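Local atomic coordinates of glycoside hydrolase (Streptococcus pneumoniae serotype 4, PDB entry 6ORH), a protein that probably hydrolyses alpha-L-fucosidic linkages as a family 29 glycoside hydrolase, taking part in the breakdown of fucosylated host carbohydrate antigens. Residues Asp377-Arg382 against Thr443-Tyr448; Asp326-Ala331 against Leu366-Gly371; Ala392-Gln397 against His411-Lys416; Tyr282-Gly287 against Leu418-Val423. The protein carries 2 engineered substitutions. All blocks are in the same frame, centred on the assembly; numbering follows the deposited sequence.

Contacts 1, 2 and 3 belong to the C-terminal F5/8 type C region, whose two five-stranded antiparallel sheets form a beta sandwich; contact 4 joins that region to the fucosidase domain, a TIM-barrel relative. Contacts 2 and 3 involve strands 364-370 and 391-400 of one sheet. In the other, strand 378-382 is bonded to 443-448 on one side (contact 1) and to 417-426 on the other, and 417-426 faces the fucosidase domain in contact 4; the centre of contact 1 lies about 10 Å from those of contacts 2 and 4. Along the chain 282-287 comes first; contact 4 encloses contacts 2 and 3 and crosses contact 1, within which contact 3 is nested after contact 2 has closed.

Contact 1 (Asp377-Arg382 against Thr443-Tyr448)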
loop_
_atom_site.group_PDB
_atom_site.type_symbol
_atom_site.label_atom_id
_atom_site.label_comp_id
_atom_site.label_asym_id
_atom_site.label_seq_id
_atom_site.Cartn_x
_atom_site.Cartn_y
_atom_site.Cartn_z
ATOM N N ASP A 377 10.143 2.077 15.568
ATOM C CA ASP A 377 9.107 1.553 14.697
ATOM C C ASP A 377 9.214 2.172 13.302
ATOM O O ASP A 377 8.305 1.971 12.500
ATOM C CB ASP A 377 7.691 1.745 15.252
ATOM C CG ASP A 377 7.298 3.184 15.581
ATOM O OD1 ASP A 377 8.154 4.099 15.496
ATOM O OD2 ASP A 377 6.152 3.361 16.008
ATOM N N VAL A 378 10.300 2.912 13.045
ATOM C CA VAL A 378 10.521 3.485 11.718
ATOM C C VAL A 378 11.978 3.305 11.320
ATOM O O VAL A 378 12.885 3.672 12.065
ATOM C CB VAL A 378 10.162 4.980 11.639
ATOM C CG1 VAL A 378 10.301 5.465 10.184
ATOM C CG2 VAL A 378 8.758 5.253 12.148
ATOM N N ILE A 379 12.213 2.827 10.088
ATOM C CA ILE A 379 13.548 2.882 9.508
ATOM C C ILE A 379 13.533 3.855 8.319
ATOM O O ILE A 379 12.551 3.895 7.596
ATOM C CB ILE A 379 14.083 1.479 9.127
ATOM C CG1 ILE A 379 15.570 1.530 8.758
ATOM C CG2 ILE A 379 13.223 0.859 8.011
ATOM C CD1 ILE A 379 16.278 0.178 8.578
ATOM N N GLU A 380 14.585 4.676 8.189
ATOM C CA GLU A 380 14.759 5.559 7.030
ATOM C C GLU A 380 16.003 5.130 6.251
ATOM O O GLU A 380 17.074 4.893 6.825
ATOM C CB GLU A 380 14.887 7.022 7.493
ATOM C CG GLU A 380 15.249 7.973 6.329
ATOM C CD GLU A 380 15.480 9.407 6.788
ATOM O OE1 GLU A 380 14.860 9.812 7.781
ATOM O OE2 GLU A 380 16.274 10.123 6.129
ATOM N N LEU A 381 15.877 5.017 4.913
ATOM C CA LEU A 381 16.993 4.724 4.025
ATOM C C LEU A 381 17.021 5.839 2.977
ATOM O O LEU A 381 15.947 6.326 2.587
ATOM C CB LEU A 381 16.723 3.387 3.314
ATOM C CG LEU A 381 16.461 2.154 4.189
ATOM C CD1 LEU A 381 16.167 0.941 3.302
ATOM C CD2 LEU A 381 17.642 1.865 5.100
ATOM N N ARG A 382 18.201 6.202 2.477
ATOM C CA ARG A 382 18.286 7.172 1.376
ATOM C C ARG A 382 19.315 6.717 0.346
ATOM O O ARG A 382 20.433 6.291 0.676
ATOM C CB ARG A 382 18.751 8.550 1.861
ATOM C CG ARG A 382 17.808 9.207 2.858
ATOM C CD ARG A 382 18.131 10.698 2.946
ATOM N NE ARG A 382 17.353 11.349 3.986
ATOM C CZ ARG A 382 17.277 12.677 4.106
ATOM N NH1 ARG A 382 17.920 13.441 3.234
ATOM N NH2 ARG A 382 16.562 13.224 5.073
ATOM N N THR A 443 23.093 6.696 1.452
ATOM C CA THR A 443 23.775 7.793 2.126
ATOM C C THR A 443 23.547 7.763 3.632
ATOM O O THR A 443 24.287 8.417 4.375
ATOM C CB THR A 443 23.336 9.156 1.582
ATOM O OG1 THR A 443 21.944 9.390 1.854
ATOM C CG2 THR A 443 23.620 9.295 0.101
ATOM N N LYS A 444 22.552 7.011 4.083
ATOM C CA LYS A 444 22.075 7.122 5.452
ATOM C C LYS A 444 21.129 5.961 5.754
ATOM O O LYS A 444 20.324 5.543 4.893
ATOM C CB LYS A 444 21.256 8.412 5.577
ATOM C CG LYS A 444 20.759 8.799 6.966
ATOM C CD LYS A 444 19.848 10.005 6.783
ATOM C CE LYS A 444 18.851 10.214 7.889
ATOM N NZ LYS A 444 18.061 11.423 7.621
ATOM N N ILE A 445 21.250 5.424 6.979
ATOM C CA ILE A 445 20.222 4.600 7.593
ATOM C C ILE A 445 19.940 5.213 8.965
ATOM O O ILE A 445 20.887 5.446 9.724
ATOM C CB ILE A 445 20.631 3.116 7.730
ATOM C CG1 ILE A 445 20.887 2.447 6.374
ATOM C CG2 ILE A 445 19.587 2.344 8.525
ATOM C CD1 ILE A 445 21.737 1.208 6.470
ATOM N N SER A 446 18.670 5.534 9.214
ATOM C CA SER A 446 18.215 6.119 10.471
ATOM C C SER A 446 17.091 5.271 11.060
ATOM O O SER A 446 16.414 4.545 10.330
ATOM C CB SER A 446 17.797 7.576 10.295
ATOM O OG SER A 446 18.921 8.356 9.849
ATOM N N LEU A 447 16.895 5.365 12.388
ATOM C CA LEU A 447 15.823 4.682 13.093
ATOM C C LEU A 447 15.131 5.687 14.008
ATOM O O LEU A 447 15.811 6.495 14.658
ATOM C CB LEU A 447 16.398 3.549 13.956
ATOM C CG LEU A 447 16.964 2.350 13.192
ATOM C CD1 LEU A 447 17.759 1.446 14.137
ATOM C CD2 LEU A 447 15.834 1.575 12.517
ATOM N N TYR A 448 13.799 5.619 14.024
ATOM C CA TYR A 448 13.000 6.512 14.859
ATOM C C TYR A 448 11.863 5.768 15.546
ATOM O O TYR A 448 11.415 4.699 15.116
ATOM C CB TYR A 448 12.361 7.644 14.046
ATOM C CG TYR A 448 13.285 8.342 13.086
ATOM C CD1 TYR A 448 14.285 9.213 13.522
ATOM C CD2 TYR A 448 13.133 8.161 11.715
ATOM C CE1 TYR A 448 15.122 9.875 12.638
ATOM C CE2 TYR A 448 13.973 8.805 10.822
ATOM C CZ TYR A 448 14.962 9.657 11.273
ATOM O OH TYR A 448 15.794 10.283 10.396
#
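Strands 378-382 and 444-448 run antiparallel, their axes approaching to 4.6 Å, with Glu380 and Ser446 as a hydrogen-bonded pair at mid-length: Glu380 N reaches Ser446 O at 2.8 Å, and Ser446 N answers at Glu380 O. In a classic beta bulge Asp377 N and Val378 N both donate to Tyr448 O, while the Asp377 carboxylate turns to Thr450.

The tightly packed side holds Ile379, Leu381, Ile445 and Leu447. Leu381 and Ile445 run alongside each other, with CD2 of Leu381 3.5 Å from CG1 of Ile445; Ile379 CG1 meets Leu447 CD2 at 3.8 Å. Phe394 and Val396 of strand 391-400 pack against this face, within the sandwich core.

The other face is mixed: Val378 and the Tyr448 ring at one end, Glu380, Arg382 and Lys444 toward the partly exposed end. There Thr443, a calcium ligand seen in a structure of this protein though none is bound to this chain, donates its N to Arg382 O. Glu380, its CG anti to the backbone N (chi1 173°) and its chain extended, sends its oxygens different ways. OE1 lies at the edge of the tyrosine ring and accepts from Tyr448 OH at 2.8 Å, the hydroxyl coming from above the carboxylate plane. OE2 takes Arg382 NE nearly end-on at 2.7 Å, and Lys444 NZ, also 2.7 Å away, from above the plane. Arg382 NH2 and Lys444 NZ are 3.5 Å apart; OE2, bonded to both residues, probably offsets their like charges. Three strong donors on one buried carboxylate would be expected to favour its ionised form and hinder its rotation.

Contact 2 (Asp326-Ala331 against Leu366-Gly371)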
loop_
_atom_site.group_PDB
_atom_site.type_symbol
_atom_site.label_atom_id
_atom_site.label_comp_id
_atom_site.label_asym_id
_atom_site.label_seq_id
_atom_site.Cartn_x
_atom_site.Cartn_y
_atom_site.Cartn_z
ATOM N N ASP A 326 17.557 10.219 16.062
ATOM C CA ASP A 326 17.984 9.118 15.214
ATOM C C ASP A 326 18.715 8.096 16.086
ATOM O O ASP A 326 19.892 8.297 16.427
ATOM C CB ASP A 326 18.907 9.628 14.102
ATOM C CG ASP A 326 19.377 8.537 13.155
ATOM O OD1 ASP A 326 18.987 7.378 13.372
ATOM O OD2 ASP A 326 20.144 8.861 12.224
ATOM N N LEU A 327 18.026 6.986 16.356
ATOM C CA LEU A 327 18.511 5.950 17.261
ATOM C C LEU A 327 19.624 5.133 16.615
ATOM O O LEU A 327 20.266 4.304 17.273
ATOM C CB LEU A 327 17.344 5.056 17.664
ATOM C CG LEU A 327 16.214 5.787 18.382
ATOM C CD1 LEU A 327 14.941 4.980 18.301
ATOM C CD2 LEU A 327 16.610 6.028 19.841
ATOM N N ALA A 328 19.856 5.349 15.311
ATOM C CA ALA A 328 20.903 4.619 14.624
ATOM C C ALA A 328 22.218 5.398 14.578
ATOM O O ALA A 328 23.227 4.830 14.185
ATOM C CB ALA A 328 20.443 4.236 13.224
ATOM N N LEU A 329 22.228 6.676 14.989
ATOM C CA LEU A 329 23.440 7.475 14.839
ATOM C C LEU A 329 24.600 6.798 15.564
ATOM O O LEU A 329 24.484 6.458 16.733
ATOM C CB LEU A 329 23.226 8.864 15.445
ATOM C CG LEU A 329 22.837 10.000 14.512
ATOM C CD1 LEU A 329 22.746 11.296 15.303
ATOM C CD2 LEU A 329 23.794 10.149 13.330
ATOM N N GLY A 330 25.719 6.601 14.869
ATOM C CA GLY A 330 26.911 6.016 15.462
ATOM C C GLY A 330 26.853 4.499 15.630
ATOM O O GLY A 330 27.809 3.894 16.105
ATOM N N ALA A 331 25.741 3.860 15.243
ATOM C CA ALA A 331 25.709 2.403 15.227
ATOM C C ALA A 331 26.836 1.837 14.357
ATOM O O ALA A 331 27.202 2.412 13.332
ATOM C CB ALA A 331 24.354 1.928 14.750
ATOM N N LEU A 366 23.441 -5.564 5.080
ATOM C CA LEU A 366 24.059 -4.632 6.024
ATOM C C LEU A 366 23.484 -4.917 7.407
ATOM O O LEU A 366 22.271 -5.013 7.573
ATOM C CB LEU A 366 23.737 -3.189 5.601
ATOM C CG LEU A 366 24.373 -2.738 4.294
ATOM C CD1 LEU A 366 23.683 -1.486 3.747
ATOM C CD2 LEU A 366 25.868 -2.496 4.516
ATOM N N GLU A 367 24.349 -5.061 8.428
ATOM C CA GLU A 367 23.840 -5.296 9.773
ATOM C C GLU A 367 24.290 -4.149 10.671
ATOM O O GLU A 367 25.480 -3.783 10.656
ATOM C CB GLU A 367 24.368 -6.627 10.321
ATOM C CG GLU A 367 23.810 -6.971 11.699
ATOM C CD GLU A 367 24.091 -8.405 12.126
ATOM O OE1 GLU A 367 24.002 -9.304 11.280
ATOM O OE2 GLU A 367 24.420 -8.626 13.311
ATOM N N LEU A 368 23.330 -3.582 11.409
ATOM C CA LEU A 368 23.608 -2.499 12.348
ATOM C C LEU A 368 23.593 -3.089 13.750
ATOM O O LEU A 368 22.690 -3.855 14.081
ATOM C CB LEU A 368 22.530 -1.409 12.278
ATOM C CG LEU A 368 22.661 -0.431 11.110
ATOM C CD1 LEU A 368 22.248 -1.113 9.818
ATOM C CD2 LEU A 368 21.795 0.798 11.325
ATOM N N ASP A 369 24.579 -2.676 14.568
ATOM C CA ASP A 369 24.601 -2.969 15.995
ATOM C C ASP A 369 24.504 -1.642 16.742
ATOM O O ASP A 369 25.427 -0.843 16.677
ATOM C CB ASP A 369 25.890 -3.717 16.370
ATOM C CG ASP A 369 25.949 -4.105 17.848
ATOM O OD1 ASP A 369 25.117 -3.618 18.637
ATOM O OD2 ASP A 369 26.831 -4.915 18.191
ATOM N N LEU A 370 23.369 -1.406 17.403
ATOM C CA LEU A 370 23.080 -0.139 18.055
ATOM C C LEU A 370 23.872 -0.021 19.355
ATOM O O LEU A 370 23.914 1.063 19.946
ATOM C CB LEU A 370 21.578 -0.031 18.343
ATOM C CG LEU A 370 20.656 -0.166 17.133
ATOM C CD1 LEU A 370 19.215 0.066 17.546
ATOM C CD2 LEU A 370 21.065 0.820 16.042
ATOM N N GLY A 371 24.486 -1.133 19.783
ATOM C CA GLY A 371 25.354 -1.115 20.960
ATOM C C GLY A 371 24.601 -1.414 22.260
ATOM O O GLY A 371 25.204 -1.836 23.247
HETATM O O HOH W 1 23.066 3.512 17.733
#
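Apolar contact comes first: Ala331 CB points at strand 366-370 and meets Leu370 CD2 at 3.7 Å. The same methyl lies 3.5 Å from Asp369 O, so it rests on backbone as well as side chain. Leu368 CD2 touches both alanine methyls from one side, 4.2 Å from Ala328 CB and slightly farther from Ala331 CB. Leu370 CD2 also approaches Leu327 O. Leu447 of strand 441-448 packs against both Ala328 and Leu370, tying this patch to the interior of the sandwich.

No direct hydrogen bond crosses the contact. Water 1 lies 2.9 Å from Leu327 O and within a weak bond of Leu370 O; it has too few protons for every acceptor around it, so these bonds may be shared. Leu327 O also accepts from Lys374.

Within each segment the polar groups set the backbone. Asp326 OD1 accepts from Ala328 N at 2.9 Å, an Asx turn at the start of a type I beta turn; a type II turn from Ala328 to Ala331 follows. Asp369 OD1 forms a second Asx turn with Gly371 N at the corner the chain turns there. The loop between helix 306-322 and the sandwich therefore meets the sheet through methyl groups, while its shape is held by its own turns together with bonds from Asp326 to Ser446 and Leu447.

Contact 3 (Ala392-Gln397 against His411-Lys416); sequences AAFHVQ and HTVGYK
Phe394 meets the loop 411-416 with one edge of its ring. From CB the side chain leaves with CG between the backbone N and the carbonyl carbon (chi1 72°), and this swings the ring toward the loop. CD1 comes first, 3.5 Å from His411 O and 3.9 Å from CG2 of Val413, whose side chain crosses that of Phe394 at about a right angle. Next along the same edge, CE1 lies 3.4 Å from Thr412 O. Both carbonyl oxygens sit near the ring plane, where the aromatic C-H bonds carry slight positive charge. Farther round, CE2 packs against CD1 of Leu381 and CD2 of Leu419, on strands of the facing sheet. The ring thus sits in the core of the beta sandwich, beneath the loop that carries the chain from strand 403-410 to strand 417-426 in the other sheet. Nearer the strand's beginning, Ala392 and Ala393 both face Glu435 in a classic beta bulge. There water 2 bridges the segments: it donates to Ala392 O at 2.7 Å and lies in the plane of the His411 ring, 2.8 Å from ND1. The other ring nitrogen, His411 NE2, is hydrogen-bonded to His243 of the second subunit, which brings this corner of the sandwich into the dimer interface.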
loop_
_atom_site.group_PDB
_atom_site.type_symbol
_atom_site.label_atom_id
_atom_site.label_comp_id
_atom_site.label_asym_id
_atom_site.label_seq_id
_atom_site.Cartn_x
_atom_site.Cartn_y
_atom_site.Cartn_z
ATOM N N ALA A 392 15.502 -1.722 -6.311
ATOM C CA ALA A 392 14.180 -2.164 -6.725
ATOM C C ALA A 392 13.517 -3.084 -5.705
ATOM O O ALA A 392 12.308 -3.353 -5.813
ATOM C CB ALA A 392 14.295 -2.843 -8.085
ATOM N N ALA A 393 14.288 -3.622 -4.731
ATOM C CA ALA A 393 13.671 -4.433 -3.685
ATOM C C ALA A 393 14.602 -4.521 -2.488
ATOM O O ALA A 393 15.810 -4.687 -2.661
ATOM C CB ALA A 393 13.372 -5.841 -4.167
ATOM N N PHE A 394 14.014 -4.425 -1.297
ATOM C CA PHE A 394 14.819 -4.575 -0.084
ATOM C C PHE A 394 13.917 -5.085 1.039
ATOM O O PHE A 394 12.685 -4.973 0.977
ATOM C CB PHE A 394 15.511 -3.246 0.275
ATOM C CG PHE A 394 14.535 -2.221 0.801
ATOM C CD1 PHE A 394 13.774 -1.471 -0.095
ATOM C CD2 PHE A 394 14.262 -2.108 2.162
ATOM C CE1 PHE A 394 12.777 -0.620 0.368
ATOM C CE2 PHE A 394 13.265 -1.262 2.626
ATOM C CZ PHE A 394 12.548 -0.479 1.726
ATOM N N HIS A 395 14.518 -5.625 2.113
ATOM C CA HIS A 395 13.738 -5.909 3.302
ATOM C C HIS A 395 14.593 -5.614 4.534
ATOM O O HIS A 395 15.803 -5.428 4.433
ATOM C CB HIS A 395 13.131 -7.330 3.288
ATOM C CG HIS A 395 14.125 -8.444 3.257
ATOM N ND1 HIS A 395 14.669 -8.904 2.071
ATOM C CD2 HIS A 395 14.656 -9.207 4.250
ATOM C CE1 HIS A 395 15.514 -9.891 2.333
ATOM N NE2 HIS A 395 15.517 -10.091 3.659
ATOM N N VAL A 396 13.934 -5.551 5.683
ATOM C CA VAL A 396 14.582 -5.195 6.934
ATOM C C VAL A 396 14.201 -6.258 7.958
ATOM O O VAL A 396 13.050 -6.680 8.041
ATOM C CB VAL A 396 14.079 -3.813 7.390
ATOM C CG1 VAL A 396 14.693 -3.428 8.735
ATOM C CG2 VAL A 396 14.461 -2.755 6.369
ATOM N N GLN A 397 15.185 -6.684 8.764
ATOM C CA GLN A 397 14.886 -7.631 9.824
ATOM C C GLN A 397 15.484 -7.128 11.132
ATOM O O GLN A 397 16.400 -6.309 11.126
ATOM C CB GLN A 397 15.488 -9.013 9.552
ATOM C CG GLN A 397 15.395 -9.471 8.111
ATOM C CD GLN A 397 16.127 -10.779 8.007
ATOM O OE1 GLN A 397 17.285 -10.887 8.405
ATOM N NE2 GLN A 397 15.427 -11.791 7.526
ATOM N N HIS A 411 9.845 -1.977 -2.204
ATOM C CA HIS A 411 10.457 -1.991 -3.517
ATOM C C HIS A 411 11.581 -0.958 -3.579
ATOM O O HIS A 411 12.760 -1.302 -3.403
ATOM C CB HIS A 411 9.384 -1.707 -4.593
ATOM C CG HIS A 411 8.352 -2.768 -4.733
ATOM N ND1 HIS A 411 8.314 -3.620 -5.822
ATOM C CD2 HIS A 411 7.303 -3.093 -3.957
ATOM C CE1 HIS A 411 7.277 -4.434 -5.693
ATOM N NE2 HIS A 411 6.649 -4.137 -4.561
ATOM N N THR A 412 11.222 0.308 -3.856
ATOM C CA THR A 412 12.192 1.377 -4.061
ATOM C C THR A 412 12.602 2.038 -2.741
ATOM O O THR A 412 11.943 1.910 -1.696
ATOM C CB THR A 412 11.615 2.438 -5.018
ATOM O OG1 THR A 412 10.277 2.726 -4.567
ATOM C CG2 THR A 412 11.552 1.936 -6.448
ATOM N N VAL A 413 13.716 2.761 -2.830
ATOM C CA VAL A 413 14.164 3.641 -1.765
ATOM C C VAL A 413 13.993 5.077 -2.264
ATOM O O VAL A 413 13.175 5.825 -1.721
ATOM C CB VAL A 413 15.615 3.282 -1.368
ATOM C CG1 VAL A 413 16.188 4.331 -0.405
ATOM C CG2 VAL A 413 15.677 1.906 -0.682
ATOM N N GLY A 414 14.765 5.475 -3.281
ATOM C CA GLY A 414 14.661 6.825 -3.819
ATOM C C GLY A 414 15.408 7.848 -2.951
ATOM O O GLY A 414 16.358 7.498 -2.232
ATOM N N TYR A 415 14.945 9.104 -2.982
ATOM C CA TYR A 415 15.598 10.154 -2.225
ATOM C C TYR A 415 15.561 9.837 -0.726
ATOM O O TYR A 415 16.514 10.094 0.025
ATOM C CB TYR A 415 14.873 11.483 -2.453
ATOM C CG TYR A 415 15.648 12.643 -1.887
ATOM C CD1 TYR A 415 16.659 13.230 -2.632
ATOM C CD2 TYR A 415 15.363 13.109 -0.614
ATOM C CE1 TYR A 415 17.408 14.271 -2.101
ATOM C CE2 TYR A 415 16.103 14.147 -0.065
ATOM C CZ TYR A 415 17.130 14.706 -0.818
ATOM O OH TYR A 415 17.854 15.775 -0.363
ATOM N N LYS A 416 14.412 9.322 -0.291
ATOM C CA LYS A 416 14.197 9.031 1.114
ATOM C C LYS A 416 13.018 8.082 1.225
ATOM O O LYS A 416 11.952 8.340 0.672
ATOM C CB LYS A 416 13.847 10.334 1.840
ATOM C CG LYS A 416 13.330 10.180 3.267
ATOM C CD LYS A 416 13.241 11.566 3.924
ATOM C CE LYS A 416 12.522 11.565 5.257
ATOM N NZ LYS A 416 12.543 12.929 5.857
HETATM O O HOH W 2 10.374 -3.295 -7.690
#

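Contact 4 (Tyr282-Gly287 against Leu418-Val423). With EDO (1,2-ethanediol), chain L.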
loop_
_atom_site.group_PDB
_atom_site.type_symbol
_atom_site.label_atom_id
_atom_site.label_comp_id
_atom_site.label_asym_id
_atom_site.label_seq_id
_atom_site.Cartn_x
_atom_site.Cartn_y
_atom_site.Cartn_z
ATOM N N TYR A 282 1.587 11.491 4.983
ATOM C CA TYR A 282 2.999 11.818 5.064
ATOM C C TYR A 282 3.851 10.578 4.782
ATOM O O TYR A 282 4.781 10.626 3.966
ATOM C CB TYR A 282 3.297 12.413 6.446
ATOM C CG TYR A 282 4.719 12.877 6.603
ATOM C CD1 TYR A 282 5.169 14.031 5.971
ATOM C CD2 TYR A 282 5.626 12.159 7.367
ATOM C CE1 TYR A 282 6.481 14.446 6.107
ATOM C CE2 TYR A 282 6.934 12.577 7.540
ATOM C CZ TYR A 282 7.358 13.733 6.905
ATOM O OH TYR A 282 8.631 14.173 7.074
ATOM N N PHE A 283 3.504 9.446 5.418
ATOM C CA PHE A 283 4.327 8.260 5.216
ATOM C C PHE A 283 4.220 7.713 3.792
ATOM O O PHE A 283 5.140 6.994 3.361
ATOM C CB PHE A 283 3.988 7.196 6.273
ATOM C CG PHE A 283 4.728 7.419 7.565
ATOM C CD1 PHE A 283 6.053 7.024 7.708
ATOM C CD2 PHE A 283 4.091 8.018 8.655
ATOM C CE1 PHE A 283 6.750 7.254 8.885
ATOM C CE2 PHE A 283 4.787 8.230 9.839
ATOM C CZ PHE A 283 6.116 7.858 9.960
ATOM N N HIS A 284 3.105 7.998 3.104
ATOM C CA HIS A 284 2.903 7.472 1.750
ATOM C C HIS A 284 3.310 8.467 0.664
ATOM O O HIS A 284 3.150 8.152 -0.528
ATOM C CB HIS A 284 1.456 7.003 1.558
ATOM C CG HIS A 284 1.149 5.781 2.365
ATOM N ND1 HIS A 284 0.620 5.852 3.639
ATOM C CD2 HIS A 284 1.276 4.467 2.091
ATOM C CE1 HIS A 284 0.446 4.641 4.127
ATOM N NE2 HIS A 284 0.843 3.771 3.197
ATOM N N SER A 285 3.893 9.620 1.061
ATOM C CA SER A 285 4.298 10.626 0.093
ATOM C C SER A 285 5.775 10.922 0.345
ATOM O O SER A 285 6.670 10.305 -0.226
ATOM C CB SER A 285 3.369 11.872 0.131
ATOM O OG SER A 285 3.322 12.413 1.452
ATOM N N VAL A 286 6.051 11.748 1.352
ATOM C CA VAL A 286 7.418 12.042 1.747
ATOM C C VAL A 286 8.124 10.741 2.133
ATOM O O VAL A 286 9.300 10.563 1.807
ATOM C CB VAL A 286 7.416 13.078 2.899
ATOM C CG1 VAL A 286 8.809 13.206 3.502
ATOM C CG2 VAL A 286 6.947 14.443 2.355
ATOM N N GLY A 287 7.407 9.857 2.839
ATOM C CA GLY A 287 7.972 8.575 3.253
ATOM C C GLY A 287 8.159 7.580 2.101
ATOM O O GLY A 287 8.732 6.521 2.331
ATOM N N LEU A 418 10.802 6.057 4.207
ATOM C CA LEU A 418 10.465 5.710 5.583
ATOM C C LEU A 418 9.708 4.399 5.496
ATOM O O LEU A 418 8.884 4.189 4.592
ATOM C CB LEU A 418 9.616 6.815 6.220
ATOM C CG LEU A 418 10.307 8.170 6.289
ATOM C CD1 LEU A 418 9.324 9.254 6.765
ATOM C CD2 LEU A 418 11.523 8.114 7.211
ATOM N N LEU A 419 10.118 3.445 6.319
ATOM C CA LEU A 419 9.334 2.232 6.393
ATOM C C LEU A 419 8.963 1.920 7.848
ATOM O O LEU A 419 9.854 1.782 8.679
ATOM C CB LEU A 419 10.189 1.116 5.789
ATOM C CG LEU A 419 9.518 -0.252 5.771
ATOM C CD1 LEU A 419 8.371 -0.272 4.750
ATOM C CD2 LEU A 419 10.573 -1.292 5.406
ATOM N N ARG A 420 7.659 1.835 8.126
ATOM C CA ARG A 420 7.180 1.573 9.477
ATOM C C ARG A 420 7.027 0.076 9.682
ATOM O O ARG A 420 6.786 -0.687 8.741
ATOM C CB ARG A 420 5.830 2.248 9.718
ATOM C CG ARG A 420 5.967 3.757 9.868
ATOM C CD ARG A 420 4.609 4.417 10.012
ATOM N NE ARG A 420 3.805 4.270 8.810
ATOM C CZ ARG A 420 2.522 4.620 8.696
ATOM N NH1 ARG A 420 1.878 5.164 9.719
ATOM N NH2 ARG A 420 1.896 4.485 7.546
ATOM N N GLY A 421 7.181 -0.304 10.949
ATOM C CA GLY A 421 6.934 -1.667 11.384
ATOM C C GLY A 421 6.326 -1.619 12.777
ATOM O O GLY A 421 6.129 -0.534 13.324
ATOM N N ALA A 422 6.036 -2.802 13.329
ATOM C CA ALA A 422 5.608 -2.909 14.714
ATOM C C ALA A 422 6.706 -2.363 15.621
ATOM O O ALA A 422 7.895 -2.553 15.361
ATOM C CB ALA A 422 5.328 -4.354 15.035
ATOM N N VAL A 423 6.297 -1.697 16.699
ATOM C CA VAL A 423 7.254 -1.183 17.662
ATOM C C VAL A 423 8.029 -2.375 18.233
ATOM O O VAL A 423 7.424 -3.380 18.593
ATOM C CB VAL A 423 6.543 -0.369 18.762
ATOM C CG1 VAL A 423 5.419 -1.164 19.402
ATOM C CG2 VAL A 423 7.525 0.141 19.807
HETATM C C1 EDO L . 10.996 13.822 -1.108
HETATM O O1 EDO L . 10.560 15.133 -0.988
HETATM C C2 EDO L . 10.829 13.318 0.257
HETATM O O2 EDO L . 11.098 12.016 0.366
HETATM O O HOH W 3 6.422 4.887 4.460
#
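Phe283 and Arg420 each put CG beside the backbone N, and the bend at chi3 of Arg420 (-65°) then lays the guanidinium over the ring. The guanidinium is stacked flat on the phenylalanine, planes 3° apart and centres 4.2 Å apart, in an off-centre cation-pi contact. CD of Arg420 sits over the middle of the same face, 3.5 Å from the centroid of the Phe283 ring. Beyond the stack, Arg420 NH2 lies 3.7 Å from CE1 of His284, whose ring stands steeply to the guanidinium, and NH1 forms a salt bridge to Glu280, on the helix of Phe283. This is an interface between domains: the end of helix 275-284, in the fucosidase domain, meets strand 417-426 of the beta sandwich. Leu418 fills the next position, its CB at the edge of the Phe283 ring and 3.8 Å from Gly287 CA, while its CD1 reaches Tyr282 CE2. The backbones join directly where Leu418 N donates to Gly287 O at 2.8 Å. Water 3 adds a second bridge, donating to Phe283 O at 2.7 Å and to Leu418 O at 2.6 Å. At Val286, a 1,2-ethanediol molecule, probably from the crystallisation liquor, donates through O2 to the carbonyl O.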